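Local coordinates for structural protein VP1 (Trichodysplasia spinulosa-associated polyomavirus, PDB 4U60) that forms the pentameric building block of the viral capsid and binds sialylated glycans such as the GM1 oligosaccharide, at residues Gly122-Ala134 / Gly205-Leu217. Numbering follows the deposited sequence.
Sequences GFPVEGMNFHMFA and GSYTGGQSTPPVL
Asn129 and Thr208 exchange two backbone hydrogen bonds, Asn129 N to Thr208 O (2.8 Å) and Thr208 N to Asn129 O (2.9 Å), and His131 and Ser206 repeat the exchange two residues along, as the next hydrogen-bonded pair. Past the strand ends a fifth bond, from Gly127 N to Thr213 O (2.8 Å), ties the returning loop 209-215 to the chain entering strand 129-134. Five waters bridge the two segments around this loop; one accepts from Met128 N and donates to the carbonyls of Gly210 and Gln211.

On the face shared by Asn129 and His131, a short relay fixes two flat groups. His131 NE2 gives its proton to Asn129 OD1 (2.8 Å), almost straight at 174°, in the ring plane and on a lone pair of the amide oxygen, while Asn129 ND2 reaches back to Gly127 O. The far ring nitrogen of His131 bonds Asp248, so the ring is held at both nitrogens. Leu217 CD2 packs against both OD1 of Asn129 and NE2 of His131 (3.5 Å from each), and Pro215 CB lies against Asn129 ND2.

On the other face Phe130 CD1 meets the edge of the Tyr207 ring. Met128, just before the strand, packs against the same ring: its CG lies 3.7 Å from Tyr207 CE2, brought there by a trans chi1 (-176°), and SD sits obliquely beside the ring, a Met-aromatic contact.

Within the jelly-roll, strand 241-254 flanks strand 129-136 on its other side, whereas Gly205-Thr208 pair with a strand of a neighbouring subunit, carrying the sheet across the pentamer interface.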
ATOM      1  N   GLY C 122     -18.830 -18.680  -6.900  1.00 14.10           N
ATOM      2  CA  GLY C 122     -17.769 -19.222  -7.754  1.00 14.04           C
ATOM      3  C   GLY C 122     -16.518 -18.381  -7.521  1.00 13.56           C
ATOM      4  O   GLY C 122     -16.601 -17.167  -7.273  1.00 13.13           O
ATOM      5  N   PHE C 123     -15.363 -19.021  -7.574  1.00 13.73           N
ATOM      6  CA  PHE C 123     -14.107 -18.286  -7.409  1.00 13.62           C
ATOM      7  C   PHE C 123     -14.017 -17.243  -8.505  1.00 13.29           C
ATOM      8  O   PHE C 123     -14.165 -17.575  -9.684  1.00 13.90           O
ATOM      9  CB  PHE C 123     -12.919 -19.216  -7.563  1.00 13.93           C
ATOM     10  CG  PHE C 123     -12.695 -20.171  -6.428  1.00 14.25           C
ATOM     11  CD1 PHE C 123     -13.554 -20.313  -5.345  1.00 14.59           C
ATOM     12  CD2 PHE C 123     -11.575 -20.984  -6.489  1.00 14.45           C
ATOM     13  CE1 PHE C 123     -13.286 -21.253  -4.345  1.00 15.11           C
ATOM     14  CE2 PHE C 123     -11.311 -21.912  -5.507  1.00 15.22           C
ATOM     15  CZ  PHE C 123     -12.156 -22.045  -4.431  1.00 15.22           C
ATOM     16  N   PRO C 124     -13.736 -15.991  -8.158  1.00 13.50           N
ATOM     17  CA  PRO C 124     -13.476 -15.021  -9.205  1.00 13.16           C
ATOM     18  C   PRO C 124     -12.104 -15.273  -9.840  1.00 13.24           C
ATOM     19  O   PRO C 124     -11.280 -16.067  -9.309  1.00 13.24           O
ATOM     20  CB  PRO C 124     -13.513 -13.695  -8.465  1.00 13.01           C
ATOM     21  CG  PRO C 124     -12.995 -14.044  -7.127  1.00 12.95           C
ATOM     22  CD  PRO C 124     -13.544 -15.420  -6.822  1.00 13.32           C
ATOM     23  N   VAL C 125     -11.879 -14.645 -10.987  1.00 13.18           N
ATOM     24  CA  VAL C 125     -10.560 -14.721 -11.603  1.00 12.90           C
ATOM     25  C   VAL C 125      -9.592 -14.050 -10.642  1.00 12.81           C
ATOM     26  O   VAL C 125      -9.816 -12.917 -10.218  1.00 12.93           O
ATOM     27  CB  VAL C 125     -10.543 -14.015 -12.964  1.00 12.92           C
ATOM     28  CG1 VAL C 125      -9.123 -13.798 -13.455  1.00 12.78           C
ATOM     29  CG2 VAL C 125     -11.347 -14.801 -13.983  1.00 13.21           C
ATOM     30  N   GLU C 126      -8.536 -14.757 -10.271  1.00 12.28           N
ATOM     31  CA  GLU C 126      -7.682 -14.314  -9.173  1.00 12.04           C
ATOM     32  C   GLU C 126      -6.294 -14.950  -9.295  1.00 11.83           C
ATOM     33  O   GLU C 126      -6.112 -15.938 -10.017  1.00 11.42           O
ATOM     34  CB  GLU C 126      -8.339 -14.619  -7.823  1.00 12.65           C
ATOM     35  CG  GLU C 126      -8.513 -16.109  -7.562  1.00 13.48           C
ATOM     36  CD  GLU C 126      -9.287 -16.445  -6.316  1.00 14.48           C
ATOM     37  OE1 GLU C 126      -9.806 -15.537  -5.641  1.00 15.54           O
ATOM     38  OE2 GLU C 126      -9.334 -17.646  -5.976  1.00 15.16           O
ATOM     39  N   GLY C 127      -5.329 -14.381  -8.575  1.00 11.71           N
ATOM     40  CA  GLY C 127      -3.959 -14.829  -8.608  1.00 11.80           C
ATOM     41  C   GLY C 127      -3.042 -13.869  -9.339  1.00 11.36           C
ATOM     42  O   GLY C 127      -3.235 -12.652  -9.369  1.00 11.35           O
ATOM     43  N   MET C 128      -2.032 -14.450  -9.958  1.00 11.20           N
ATOM     44  CA  MET C 128      -0.968 -13.697 -10.585  1.00 11.51           C
ATOM     45  C   MET C 128      -1.469 -12.577 -11.505  1.00 10.96           C
ATOM     46  O   MET C 128      -2.318 -12.817 -12.372  1.00 11.10           O
ATOM     47  CB  MET C 128      -0.148 -14.679 -11.426  1.00 12.93           C
ATOM     48  CG  MET C 128       1.046 -14.041 -12.049  1.00 13.68           C
ATOM     49  SD  MET C 128       1.708 -15.049 -13.390  1.00 14.69           S
ATOM     50  CE  MET C 128       2.129 -16.528 -12.517  1.00 16.04           C
ATOM     51  N   ASN C 129      -0.917 -11.369 -11.319  1.00 10.47           N
ATOM     52  CA  ASN C 129      -1.139 -10.246 -12.215  1.00 10.55           C
ATOM     53  C   ASN C 129       0.174  -9.826 -12.826  1.00 10.51           C
ATOM     54  O   ASN C 129       1.205  -9.802 -12.143  1.00 11.24           O
ATOM     55  CB  ASN C 129      -1.800  -9.055 -11.518  1.00 10.69           C
ATOM     56  CG  ASN C 129      -3.317  -9.092 -11.621  1.00 10.97           C
ATOM     57  OD1 ASN C 129      -3.923  -8.239 -12.286  1.00 10.83           O
ATOM     58  ND2 ASN C 129      -3.925 -10.129 -11.040  1.00 11.00           N
ATOM     59  N   PHE C 130       0.131  -9.519 -14.113  1.00  9.98           N
ATOM     60  CA  PHE C 130       1.306  -9.047 -14.850  1.00  9.95           C
ATOM     61  C   PHE C 130       0.820  -8.012 -15.828  1.00  9.94           C
ATOM     62  O   PHE C 130      -0.040  -8.305 -16.659  1.00 10.01           O
ATOM     63  CB  PHE C 130       2.038 -10.205 -15.542  1.00 10.33           C
ATOM     64  CG  PHE C 130       3.186  -9.783 -16.419  1.00 10.48           C
ATOM     65  CD1 PHE C 130       4.367  -9.323 -15.863  1.00 10.67           C
ATOM     66  CD2 PHE C 130       3.085  -9.848 -17.797  1.00 10.92           C
ATOM     67  CE1 PHE C 130       5.429  -8.944 -16.691  1.00 10.77           C
ATOM     68  CE2 PHE C 130       4.142  -9.470 -18.616  1.00 11.02           C
ATOM     69  CZ  PHE C 130       5.303  -9.017 -18.057  1.00 10.97           C
ATOM     70  N   HIS C 131       1.348  -6.795 -15.725  1.00  9.47           N
ATOM     71  CA  HIS C 131       0.907  -5.671 -16.543  1.00 10.06           C
ATOM     72  C   HIS C 131       2.094  -4.916 -17.050  1.00 10.43           C
ATOM     73  O   HIS C 131       2.908  -4.436 -16.263  1.00 11.31           O
ATOM     74  CB  HIS C 131      -0.010  -4.730 -15.749  1.00 10.07           C
ATOM     75  CG  HIS C 131      -1.204  -5.440 -15.232  1.00 10.18           C
ATOM     76  ND1 HIS C 131      -2.291  -5.688 -16.033  1.00 10.25           N
ATOM     77  CD2 HIS C 131      -1.450  -6.059 -14.060  1.00 10.16           C
ATOM     78  CE1 HIS C 131      -3.174  -6.409 -15.367  1.00 10.36           C
ATOM     79  NE2 HIS C 131      -2.687  -6.643 -14.165  1.00 10.22           N
ATOM     80  N   MET C 132       2.194  -4.824 -18.372  1.00 10.63           N
ATOM     81  CA  MET C 132       3.227  -3.994 -18.927  0.50 10.80           C
ATOM     82  C   MET C 132       2.773  -3.393 -20.236  1.00 11.03           C
ATOM     83  O   MET C 132       1.880  -3.900 -20.918  1.00 11.31           O
ATOM     84  CB  MET C 132       4.527  -4.770 -19.085  0.50 10.81           C
ATOM     85  CG  MET C 132       4.490  -5.803 -20.187  0.50 11.06           C
ATOM     86  SD  MET C 132       4.823  -5.148 -21.848  0.50 11.40           S
ATOM     87  CE  MET C 132       6.550  -4.685 -21.810  0.50 11.39           C
ATOM     88  N   PHE C 133       3.326  -2.226 -20.529  1.00 10.91           N
ATOM     89  CA  PHE C 133       3.126  -1.646 -21.850  1.00 11.08           C
ATOM     90  C   PHE C 133       4.404  -0.922 -22.249  1.00 11.06           C
ATOM     91  O   PHE C 133       5.246  -0.580 -21.418  1.00 10.91           O
ATOM     92  CB  PHE C 133       1.901  -0.722 -21.940  1.00 11.86           C
ATOM     93  CG  PHE C 133       2.050   0.583 -21.213  1.00 12.15           C
ATOM     94  CD1 PHE C 133       1.748   0.678 -19.863  1.00 12.36           C
ATOM     95  CD2 PHE C 133       2.491   1.705 -21.878  1.00 13.01           C
ATOM     96  CE1 PHE C 133       1.874   1.874 -19.178  1.00 12.65           C
ATOM     97  CE2 PHE C 133       2.627   2.911 -21.181  1.00 13.46           C
ATOM     98  CZ  PHE C 133       2.317   2.985 -19.837  1.00 13.36           C
ATOM     99  N   ALA C 134       4.553  -0.753 -23.555  1.00 10.84           N
ATOM    100  CA  ALA C 134       5.696  -0.071 -24.114  1.00 11.05           C
ATOM    101  C   ALA C 134       5.253   0.691 -25.351  1.00 11.51           C
ATOM    102  O   ALA C 134       4.385   0.228 -26.116  1.00 11.90           O
ATOM    103  CB  ALA C 134       6.784  -1.057 -24.462  1.00 11.08           C
ATOM    104  N   GLY C 205       6.289  -1.772 -16.341  1.00 10.48           N
ATOM    105  CA  GLY C 205       5.725  -3.069 -16.007  1.00 10.21           C
ATOM    106  C   GLY C 205       5.632  -3.324 -14.515  1.00 10.41           C
ATOM    107  O   GLY C 205       6.342  -2.712 -13.708  1.00  9.93           O
ATOM    108  N   SER C 206       4.718  -4.236 -14.156  1.00 10.48           N
ATOM    109  CA  SER C 206       4.552  -4.693 -12.794  1.00 11.36           C
ATOM    110  C   SER C 206       4.144  -6.157 -12.761  1.00 10.93           C
ATOM    111  O   SER C 206       3.530  -6.671 -13.691  1.00 11.29           O
ATOM    112  CB  SER C 206       3.497  -3.874 -12.056  1.00 12.80           C
ATOM    113  OG  SER C 206       2.248  -4.004 -12.676  1.00 14.48           O
ATOM    114  N   TYR C 207       4.471  -6.803 -11.653  1.00 10.33           N
ATOM    115  CA  TYR C 207       4.122  -8.197 -11.430  1.00  9.84           C
ATOM    116  C   TYR C 207       3.706  -8.337  -9.974  1.00 10.24           C
ATOM    117  O   TYR C 207       4.424  -7.880  -9.068  1.00  9.92           O
ATOM    118  CB  TYR C 207       5.327  -9.085 -11.699  1.00  9.86           C
ATOM    119  CG  TYR C 207       5.153 -10.543 -11.365  1.00 10.03           C
ATOM    120  CD1 TYR C 207       5.461 -11.030 -10.090  1.00  9.91           C
ATOM    121  CD2 TYR C 207       4.725 -11.449 -12.330  1.00 10.22           C
ATOM    122  CE1 TYR C 207       5.324 -12.382  -9.781  1.00 10.13           C
ATOM    123  CE2 TYR C 207       4.583 -12.800 -12.032  1.00 10.14           C
ATOM    124  CZ  TYR C 207       4.893 -13.259 -10.754  1.00 10.30           C
ATOM    125  OH  TYR C 207       4.784 -14.616 -10.480  1.00 10.55           O
ATOM    126  N   THR C 208       2.542  -8.945  -9.735  1.00 10.40           N
ATOM    127  CA  THR C 208       2.146  -9.366  -8.402  1.00 11.18           C
ATOM    128  C   THR C 208       1.857 -10.856  -8.479  1.00 11.12           C
ATOM    129  O   THR C 208       0.996 -11.272  -9.251  1.00 11.64           O
ATOM    130  CB  THR C 208       0.876  -8.650  -7.949  1.00 11.92           C
ATOM    131  OG1 THR C 208       1.119  -7.243  -7.897  1.00 14.34           O
ATOM    132  CG2 THR C 208       0.414  -9.146  -6.611  1.00 12.68           C
ATOM    133  N   GLY C 209       2.592 -11.662  -7.720  1.00 11.14           N
ATOM    134  CA  GLY C 209       2.520 -13.106  -7.846  1.00 11.14           C
ATOM    135  C   GLY C 209       1.637 -13.769  -6.816  1.00 11.39           C
ATOM    136  O   GLY C 209       0.609 -13.216  -6.400  1.00 11.97           O
ATOM    137  N   GLY C 210       2.057 -14.955  -6.385  1.00 11.28           N
ATOM    138  CA  GLY C 210       1.307 -15.733  -5.434  1.00 12.06           C
ATOM    139  C   GLY C 210       0.238 -16.577  -6.091  1.00 12.55           C
ATOM    140  O   GLY C 210       0.085 -16.534  -7.309  1.00 13.75           O
ATOM    141  N   GLN C 211      -0.496 -17.342  -5.281  1.00 13.34           N
ATOM    142  CA  GLN C 211      -1.402 -18.375  -5.825  1.00 13.71           C
ATOM    143  C   GLN C 211      -2.819 -17.913  -6.172  1.00 13.79           C
ATOM    144  O   GLN C 211      -3.306 -18.147  -7.308  1.00 15.14           O
ATOM    145  CB  GLN C 211      -1.482 -19.547  -4.837  1.00 13.95           C
ATOM    146  CG  GLN C 211      -0.215 -20.375  -4.822  1.00 14.10           C
ATOM    147  CD  GLN C 211      -0.221 -21.481  -3.780  1.00 14.72           C
ATOM    148  OE1 GLN C 211      -1.243 -22.132  -3.534  1.00 15.93           O
ATOM    149  NE2 GLN C 211       0.910 -21.673  -3.129  1.00 14.68           N
ATOM    150  N   SER C 212      -3.464 -17.297  -5.180  1.00 12.97           N
ATOM    151  CA  SER C 212      -4.862 -16.851  -5.263  0.50 13.09           C
ATOM    152  C   SER C 212      -5.004 -15.370  -4.913  1.00 12.62           C
ATOM    153  O   SER C 212      -6.084 -14.909  -4.520  1.00 13.74           O
ATOM    154  CB  SER C 212      -5.726 -17.666  -4.303  0.50 13.83           C
ATOM    155  OG  SER C 212      -5.569 -19.057  -4.523  0.50 14.09           O
ATOM    156  N   THR C 213      -3.926 -14.630  -5.104  1.00 11.71           N
ATOM    157  CA  THR C 213      -3.846 -13.226  -4.746  1.00 11.29           C
ATOM    158  C   THR C 213      -4.952 -12.382  -5.342  1.00 11.32           C
ATOM    159  O   THR C 213      -5.279 -12.514  -6.525  1.00 10.88           O
ATOM    160  CB  THR C 213      -2.491 -12.692  -5.231  1.00 10.92           C
ATOM    161  OG1 THR C 213      -1.502 -13.669  -4.878  1.00 11.60           O
ATOM    162  CG2 THR C 213      -2.184 -11.342  -4.609  1.00 10.93           C
ATOM    163  N   PRO C 214      -5.520 -11.463  -4.536  1.00 11.46           N
ATOM    164  CA  PRO C 214      -6.510 -10.568  -5.109  1.00 11.55           C
ATOM    165  C   PRO C 214      -5.920  -9.701  -6.226  1.00 11.31           C
ATOM    166  O   PRO C 214      -4.892  -9.052  -6.023  1.00 11.49           O
ATOM    167  CB  PRO C 214      -6.943  -9.694  -3.926  1.00 11.88           C
ATOM    168  CG  PRO C 214      -6.642 -10.505  -2.735  1.00 12.33           C
ATOM    169  CD  PRO C 214      -5.427 -11.327  -3.073  1.00 12.02           C
ATOM    170  N   PRO C 215      -6.547  -9.695  -7.405  1.00 11.15           N
ATOM    171  CA  PRO C 215      -6.184  -8.686  -8.386  1.00 11.20           C
ATOM    172  C   PRO C 215      -6.522  -7.291  -7.894  1.00 11.81           C
ATOM    173  O   PRO C 215      -7.585  -7.089  -7.315  1.00 11.91           O
ATOM    174  CB  PRO C 215      -7.052  -9.053  -9.626  1.00 11.12           C
ATOM    175  CG  PRO C 215      -7.416 -10.492  -9.395  1.00 11.50           C
ATOM    176  CD  PRO C 215      -7.577 -10.623  -7.915  1.00 11.60           C
ATOM    177  N   VAL C 216      -5.582  -6.361  -8.066  1.00 12.27           N
ATOM    178  CA  VAL C 216      -5.815  -4.959  -7.707  1.00 13.17           C
ATOM    179  C   VAL C 216      -5.630  -4.146  -8.973  1.00 12.81           C
ATOM    180  O   VAL C 216      -4.518  -4.088  -9.521  1.00 13.54           O
ATOM    181  CB  VAL C 216      -4.844  -4.505  -6.604  1.00 14.10           C
ATOM    182  CG1 VAL C 216      -5.056  -3.031  -6.311  1.00 14.65           C
ATOM    183  CG2 VAL C 216      -5.055  -5.330  -5.340  1.00 15.36           C
ATOM    184  N   LEU C 217      -6.719  -3.568  -9.476  1.00 12.71           N
ATOM    185  CA  LEU C 217      -6.746  -2.966 -10.793  1.00 12.87           C
ATOM    186  C   LEU C 217      -7.430  -1.619 -10.727  1.00 13.53           C
ATOM    187  O   LEU C 217      -8.317  -1.395  -9.874  1.00 14.62           O
ATOM    188  CB  LEU C 217      -7.479  -3.884 -11.793  1.00 13.34           C
ATOM    189  CG  LEU C 217      -6.904  -5.289 -12.017  1.00 13.76           C
ATOM    190  CD1 LEU C 217      -7.906  -6.241 -12.671  1.00 14.09           C
ATOM    191  CD2 LEU C 217      -5.660  -5.240 -12.867  1.00 14.20           C
TER
HETATM  192  O   HOH W   1      -5.760 -18.444  -8.665  1.00 13.42           O
HETATM  193  O   HOH W   2      -7.543 -19.434  -6.798  1.00 14.96           O
HETATM  194  O   HOH W   3      -8.548 -15.159  -2.987  1.00 22.09           O
HETATM  195  O   HOH W   4      -2.720 -10.088  -7.942  1.00 16.32           O
HETATM  196  O   HOH W   5      -1.548 -17.204  -9.329  1.00 13.50           O